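Local coordinates for kojibiose phosphorylase (Gut metagenome, PDB 6W0P), which belongs to glycoside hydrolase family 65, carbohydrate-active enzymes that join an N-terminal beta-sandwich domain to a helical (alpha/alpha)6-barrel catalytic domain, at residues A[30-35]-A[314-319]; A[650-655]-A[662-667]. All coordinates share one frame; numbering follows the deposited sequence.

How the contacts relate
Contact 1 and contact 2 are neighbours in the buried middle of the chain, their centres about 9 Å apart. Contact 1 joins the end of helix 26-32 to helix 308-324, across 278 intervening residues; contact 2 closes a short loop leading into helix 666-680. Ile664 of contact 2 links the two, its CG2 lying 3.7 Å from OH of Tyr316 and 3.6 Å from O of Ser31. CD1 of Ile32 also lies 3.4 Å from O of Asp652. Thr660, in the loop between the segments of contact 2, bonds through O to Ser31 and through OG1 to Asp652. Together they set the loop 650-665, with the start of helix 666-680, against helix 26-32 on the N-terminal side and helix 308-324.

Contact 1 of 2, residues A[30-35]-A[314-319]; sequences ESIFSL and IRYCLF
Tyr316 reaches from helix 308-324 to the C-terminal end of helix 26-32 and donates its phenol proton to the carbonyl of Ile32. The OH to O distance of Tyr316 and Ile32 is 2.5 Å, very short for such a bond, so its exact length deserves caution. The carbonyl oxygen meets the ring at its edge, in the ring plane. With CG of Tyr316 trans to the backbone N (chi1 176°), the side chain extends straight out from its helix, covering a backbone gap of 9.2 Å between CA of Ile32 and CA of Tyr316. Phe33 already departs from helical geometry, so the phenol meets a terminal carbonyl, where the helix end would probably strengthen the acceptor. Gln320 NE2 adds a weak hydrogen bond to the same hydroxyl.

Apolar contact accompanies this polar one. The CG2 branch of Ile32, which stands beside its own carbonyl carbon, touches Tyr316 CZ at 3.9 Å, the two side chains crossing at about a right angle. The same CG2 comes within van der Waals distance of Tyr316 OH, at 3.6 Å. Further along, the edge of the Phe319 ring faces the carbonyl of Ser34 loosely, CE2 of Phe319 being 4.5 Å from that O; Gln323 NE2 hydrogen-bonds to this carbonyl. Leu117 of strand 109-118 touches both aromatic side chains, and Phe293 meets the Phe319 ring with the planes about 20° apart.

All the touching residues are buried. This is a domain interface of the family 65 fold, in which a helix of the catalytic domain presents aromatic side chains to the N-terminal domain.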
loop_
_atom_site.group_PDB
_atom_site.type_symbol
_atom_site.label_atom_id
_atom_site.label_comp_id
_atom_site.label_asym_id
_atom_site.label_seq_id
_atom_site.Cartn_x
_atom_site.Cartn_y
_atom_site.Cartn_z
ATOM N N GLU A 30 6.818 14.015 -30.520
ATOM C CA GLU A 30 7.738 12.878 -30.263
ATOM C C GLU A 30 6.933 11.566 -30.185
ATOM O O GLU A 30 7.390 10.538 -30.748
ATOM C CB GLU A 30 8.505 13.066 -28.951
ATOM C CG GLU A 30 9.599 14.121 -28.987
ATOM C CD GLU A 30 10.411 14.239 -27.698
ATOM O OE1 GLU A 30 9.975 13.694 -26.650
ATOM O OE2 GLU A 30 11.481 14.888 -27.735
ATOM N N SER A 31 5.803 11.559 -29.468
ATOM C CA SER A 31 5.017 10.322 -29.233
ATOM C C SER A 31 4.313 9.911 -30.541
ATOM O O SER A 31 4.490 8.782 -31.011
ATOM C CB SER A 31 4.044 10.515 -28.094
ATOM O OG SER A 31 4.719 10.758 -26.869
ATOM N N ILE A 32 3.616 10.858 -31.145
ATOM C CA ILE A 32 2.703 10.646 -32.300
ATOM C C ILE A 32 3.509 10.164 -33.493
ATOM O O ILE A 32 3.051 9.240 -34.197
ATOM C CB ILE A 32 1.917 11.935 -32.605
ATOM C CG1 ILE A 32 0.883 12.200 -31.509
ATOM C CG2 ILE A 32 1.299 11.869 -33.998
ATOM C CD1 ILE A 32 0.122 13.495 -31.669
ATOM N N PHE A 33 4.660 10.786 -33.714
ATOM C CA PHE A 33 5.479 10.565 -34.929
ATOM C C PHE A 33 6.462 9.414 -34.705
ATOM O O PHE A 33 7.351 9.251 -35.537
ATOM C CB PHE A 33 6.189 11.856 -35.323
ATOM C CG PHE A 33 5.303 12.900 -35.949
ATOM C CD1 PHE A 33 4.468 13.685 -35.172
ATOM C CD2 PHE A 33 5.348 13.135 -37.308
ATOM C CE1 PHE A 33 3.678 14.674 -35.748
ATOM C CE2 PHE A 33 4.525 14.093 -37.886
ATOM C CZ PHE A 33 3.721 14.891 -37.101
ATOM N N SER A 34 6.314 8.652 -33.621
ATOM C CA SER A 34 7.201 7.514 -33.267
ATOM C C SER A 34 7.218 6.502 -34.419
ATOM O O SER A 34 6.135 6.208 -35.001
ATOM C CB SER A 34 6.773 6.828 -31.985
ATOM O OG SER A 34 6.921 7.682 -30.854
ATOM N N LEU A 35 8.401 5.955 -34.706
ATOM C CA LEU A 35 8.556 4.787 -35.607
ATOM C C LEU A 35 8.731 3.535 -34.745
ATOM O O LEU A 35 9.206 3.644 -33.588
ATOM C CB LEU A 35 9.774 4.995 -36.516
ATOM C CG LEU A 35 9.720 6.204 -37.446
ATOM C CD1 LEU A 35 10.978 6.268 -38.303
ATOM C CD2 LEU A 35 8.491 6.149 -38.315
ATOM N N ILE A 314 -8.083 6.694 -38.398
ATOM C CA ILE A 314 -8.095 5.207 -38.494
ATOM C C ILE A 314 -6.802 4.719 -39.173
ATOM O O ILE A 314 -6.275 3.664 -38.768
ATOM C CB ILE A 314 -9.346 4.650 -39.193
ATOM C CG1 ILE A 314 -9.431 3.145 -38.974
ATOM C CG2 ILE A 314 -9.405 4.994 -40.676
ATOM C CD1 ILE A 314 -9.317 2.736 -37.532
ATOM N N ARG A 315 -6.318 5.419 -40.191
ATOM C CA ARG A 315 -5.127 4.942 -40.929
ATOM C C ARG A 315 -3.902 5.148 -40.033
ATOM O O ARG A 315 -3.029 4.267 -39.993
ATOM C CB ARG A 315 -5.045 5.602 -42.305
ATOM C CG ARG A 315 -4.126 4.820 -43.225
ATOM C CD ARG A 315 -4.151 5.361 -44.628
ATOM N NE ARG A 315 -5.246 4.802 -45.392
ATOM C CZ ARG A 315 -6.185 5.489 -46.030
ATOM N NH1 ARG A 315 -6.225 6.818 -45.974
ATOM N NH2 ARG A 315 -7.099 4.817 -46.713
ATOM N N TYR A 316 -3.899 6.218 -39.239
ATOM C CA TYR A 316 -2.830 6.418 -38.240
ATOM C C TYR A 316 -2.840 5.220 -37.281
ATOM O O TYR A 316 -1.747 4.656 -37.000
ATOM C CB TYR A 316 -2.973 7.773 -37.530
ATOM C CG TYR A 316 -1.946 7.963 -36.449
ATOM C CD1 TYR A 316 -0.631 8.276 -36.752
ATOM C CD2 TYR A 316 -2.271 7.754 -35.125
ATOM C CE1 TYR A 316 0.325 8.408 -35.759
ATOM C CE2 TYR A 316 -1.337 7.909 -34.119
ATOM C CZ TYR A 316 -0.029 8.223 -34.436
ATOM O OH TYR A 316 0.884 8.327 -33.433
ATOM N N CYS A 317 -4.021 4.875 -36.741
ATOM C CA CYS A 317 -4.206 3.750 -35.774
ATOM C C CYS A 317 -3.718 2.430 -36.394
ATOM O O CYS A 317 -2.933 1.724 -35.746
ATOM C CB CYS A 317 -5.661 3.608 -35.329
ATOM S SG CYS A 317 -6.235 4.980 -34.293
ATOM N N LEU A 318 -4.126 2.109 -37.619
ATOM C CA LEU A 318 -3.648 0.886 -38.310
ATOM C C LEU A 318 -2.107 0.942 -38.434
ATOM O O LEU A 318 -1.444 -0.096 -38.197
ATOM C CB LEU A 318 -4.334 0.722 -39.668
ATOM C CG LEU A 318 -5.856 0.592 -39.607
ATOM C CD1 LEU A 318 -6.429 0.188 -40.953
ATOM C CD2 LEU A 318 -6.294 -0.398 -38.536
ATOM N N PHE A 319 -1.561 2.107 -38.767
ATOM C CA PHE A 319 -0.100 2.293 -38.938
ATOM C C PHE A 319 0.624 1.888 -37.653
ATOM O O PHE A 319 1.595 1.108 -37.735
ATOM C CB PHE A 319 0.212 3.720 -39.385
ATOM C CG PHE A 319 1.689 3.997 -39.485
ATOM C CD1 PHE A 319 2.388 3.648 -40.623
ATOM C CD2 PHE A 319 2.371 4.557 -38.425
ATOM C CE1 PHE A 319 3.750 3.875 -40.706
ATOM C CE2 PHE A 319 3.729 4.806 -38.519
ATOM C CZ PHE A 319 4.418 4.455 -39.650
#

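Contact 2 of 2, residues A[650-655]-A[662-667]; sequences RLDLDD and EGIHMT
CG of Asp652 and CG of His665 each stand trans to their own carbonyl carbon (chi1 -71° and -59°), which turns the carboxylate and the imidazole toward each other. A two-point grip results, each carboxylate oxygen serving a different nitrogen of His665. OD1 of Asp652 accepts from ND1 of His665 at 2.6 Å through its syn lone pair, and lies close to the ring plane. OD2 of Asp652 takes the backbone N of His665 at 3.0 Å in a nearly straight bond, although the donor sits somewhat out of the carboxylate plane. Carboxylate and ring are nearly coplanar, 22° apart, and the paired bonds restrict rotation of the imidazole. Thr660 OG1 also hydrogen-bonds to OD1, while Asn659 OD1 holds NE2 of His665 weakly.

Leu651 comes at the ring from another direction. Its CD2 methyl rests over one face of the imidazole, 3.8 Å from the ring centroid of His665, in a CH-pi contact displaced toward ND1. Ile664 adds a van der Waals contact, its CB 3.8 Å from OD2 of Asp652.

Within 650-655, away from His665, Arg650 grips Asp654 side-on: NE meets OD2 of Asp654 from above the carboxylate plane and NH2 meets OD1 of Asp654 on the syn side, both at 2.8 Å; Arg7 forms a second salt bridge to that carboxylate.

His665 is the N-cap residue of helix 666-680, so Asp652 fixes the loop just where this helix starts. Leu651 touches Ser668, and Asp652 touches Ile669, in its first turn. Ile664 and Met666 pack on helix 308-324, and Leu653 and Asp655 on helix 26-32.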
loop_
_atom_site.group_PDB
_atom_site.type_symbol
_atom_site.label_atom_id
_atom_site.label_comp_id
_atom_site.label_asym_id
_atom_site.label_seq_id
_atom_site.Cartn_x
_atom_site.Cartn_y
_atom_site.Cartn_z
ATOM N N ARG A 650 -8.925 9.566 -32.827
ATOM C CA ARG A 650 -8.219 10.858 -32.591
ATOM C C ARG A 650 -7.623 10.952 -31.175
ATOM O O ARG A 650 -7.064 12.012 -30.851
ATOM C CB ARG A 650 -9.184 12.039 -32.787
ATOM C CG ARG A 650 -9.890 12.069 -34.135
ATOM C CD ARG A 650 -8.920 12.139 -35.302
ATOM N NE ARG A 650 -8.048 13.299 -35.194
ATOM C CZ ARG A 650 -7.276 13.747 -36.166
ATOM N NH1 ARG A 650 -7.277 13.142 -37.348
ATOM N NH2 ARG A 650 -6.507 14.811 -35.944
ATOM N N LEU A 651 -7.727 9.928 -30.336
ATOM C CA LEU A 651 -7.375 10.109 -28.914
ATOM C C LEU A 651 -5.934 10.617 -28.803
ATOM O O LEU A 651 -5.721 11.595 -28.044
ATOM C CB LEU A 651 -7.579 8.813 -28.128
ATOM C CG LEU A 651 -7.479 8.988 -26.611
ATOM C CD1 LEU A 651 -8.558 8.191 -25.906
ATOM C CD2 LEU A 651 -6.111 8.562 -26.093
ATOM N N ASP A 652 -4.979 10.010 -29.522
ATOM C CA ASP A 652 -3.552 10.461 -29.511
ATOM C C ASP A 652 -3.337 11.694 -30.417
ATOM O O ASP A 652 -2.700 12.677 -29.958
ATOM C CB ASP A 652 -2.620 9.300 -29.849
ATOM C CG ASP A 652 -2.589 8.309 -28.705
ATOM O OD1 ASP A 652 -2.325 8.750 -27.553
ATOM O OD2 ASP A 652 -2.876 7.139 -28.944
ATOM N N LEU A 653 -3.813 11.689 -31.667
ATOM C CA LEU A 653 -3.497 12.823 -32.589
ATOM C C LEU A 653 -3.905 14.159 -31.952
ATOM O O LEU A 653 -3.150 15.143 -32.090
ATOM C CB LEU A 653 -4.194 12.615 -33.929
ATOM C CG LEU A 653 -3.660 11.468 -34.776
ATOM C CD1 LEU A 653 -4.537 11.266 -35.973
ATOM C CD2 LEU A 653 -2.233 11.717 -35.236
ATOM N N ASP A 654 -5.075 14.211 -31.314
ATOM C CA ASP A 654 -5.606 15.462 -30.721
ATOM C C ASP A 654 -5.521 15.391 -29.185
ATOM O O ASP A 654 -6.153 16.274 -28.543
ATOM C CB ASP A 654 -7.033 15.738 -31.229
ATOM C CG ASP A 654 -7.195 15.722 -32.746
ATOM O OD1 ASP A 654 -6.272 16.169 -33.457
ATOM O OD2 ASP A 654 -8.246 15.257 -33.215
ATOM N N ASP A 655 -4.851 14.383 -28.612
ATOM C CA ASP A 655 -4.417 14.352 -27.180
ATOM C C ASP A 655 -5.611 14.570 -26.225
ATOM O O ASP A 655 -5.510 15.455 -25.326
ATOM C CB ASP A 655 -3.320 15.412 -26.952
ATOM C CG ASP A 655 -2.506 15.319 -25.658
ATOM O OD1 ASP A 655 -2.606 14.284 -24.923
ATOM O OD2 ASP A 655 -1.744 16.290 -25.382
ATOM N N GLU A 662 3.525 11.350 -23.044
ATOM C CA GLU A 662 4.167 10.151 -22.444
ATOM C C GLU A 662 4.294 9.030 -23.479
ATOM O O GLU A 662 5.128 8.110 -23.278
ATOM C CB GLU A 662 3.343 9.579 -21.285
ATOM C CG GLU A 662 3.248 10.453 -20.043
ATOM C CD GLU A 662 2.306 9.895 -18.979
ATOM O OE1 GLU A 662 1.993 8.695 -19.022
ATOM O OE2 GLU A 662 1.853 10.663 -18.121
ATOM N N GLY A 663 3.485 9.058 -24.531
ATOM C CA GLY A 663 3.406 7.920 -25.469
ATOM C C GLY A 663 2.007 7.767 -26.019
ATOM O O GLY A 663 1.087 8.465 -25.547
ATOM N N ILE A 664 1.872 6.954 -27.054
ATOM C CA ILE A 664 0.558 6.657 -27.688
ATOM C C ILE A 664 -0.134 5.628 -26.788
ATOM O O ILE A 664 0.590 4.936 -26.002
ATOM C CB ILE A 664 0.750 6.161 -29.136
ATOM C CG1 ILE A 664 1.480 4.815 -29.208
ATOM C CG2 ILE A 664 1.453 7.211 -29.971
ATOM C CD1 ILE A 664 1.685 4.334 -30.618
ATOM N N HIS A 665 -1.459 5.550 -26.875
ATOM C CA HIS A 665 -2.314 4.612 -26.109
ATOM C C HIS A 665 -2.689 3.410 -26.991
ATOM O O HIS A 665 -3.638 3.508 -27.805
ATOM C CB HIS A 665 -3.553 5.337 -25.601
ATOM C CG HIS A 665 -3.286 6.505 -24.730
ATOM N ND1 HIS A 665 -2.807 7.675 -25.222
ATOM C CD2 HIS A 665 -3.508 6.699 -23.416
ATOM C CE1 HIS A 665 -2.726 8.548 -24.247
ATOM N NE2 HIS A 665 -3.143 7.975 -23.135
ATOM N N MET A 666 -1.973 2.310 -26.801
ATOM C CA MET A 666 -1.990 1.153 -27.717
ATOM C C MET A 666 -3.400 0.533 -27.708
ATOM O O MET A 666 -3.939 0.280 -28.780
ATOM C CB MET A 666 -0.926 0.159 -27.254
ATOM C CG MET A 666 -0.192 -0.542 -28.366
ATOM S SD MET A 666 0.398 0.575 -29.647
ATOM C CE MET A 666 -0.554 -0.080 -31.013
ATOM N N THR A 667 -3.993 0.311 -26.538
ATOM C CA THR A 667 -5.338 -0.317 -26.416
ATOM C C THR A 667 -6.385 0.589 -27.072
ATOM O O THR A 667 -7.259 0.078 -27.766
ATOM C CB THR A 667 -5.725 -0.618 -24.968
ATOM O OG1 THR A 667 -4.859 -1.659 -24.553
ATOM C CG2 THR A 667 -7.152 -1.101 -24.831
#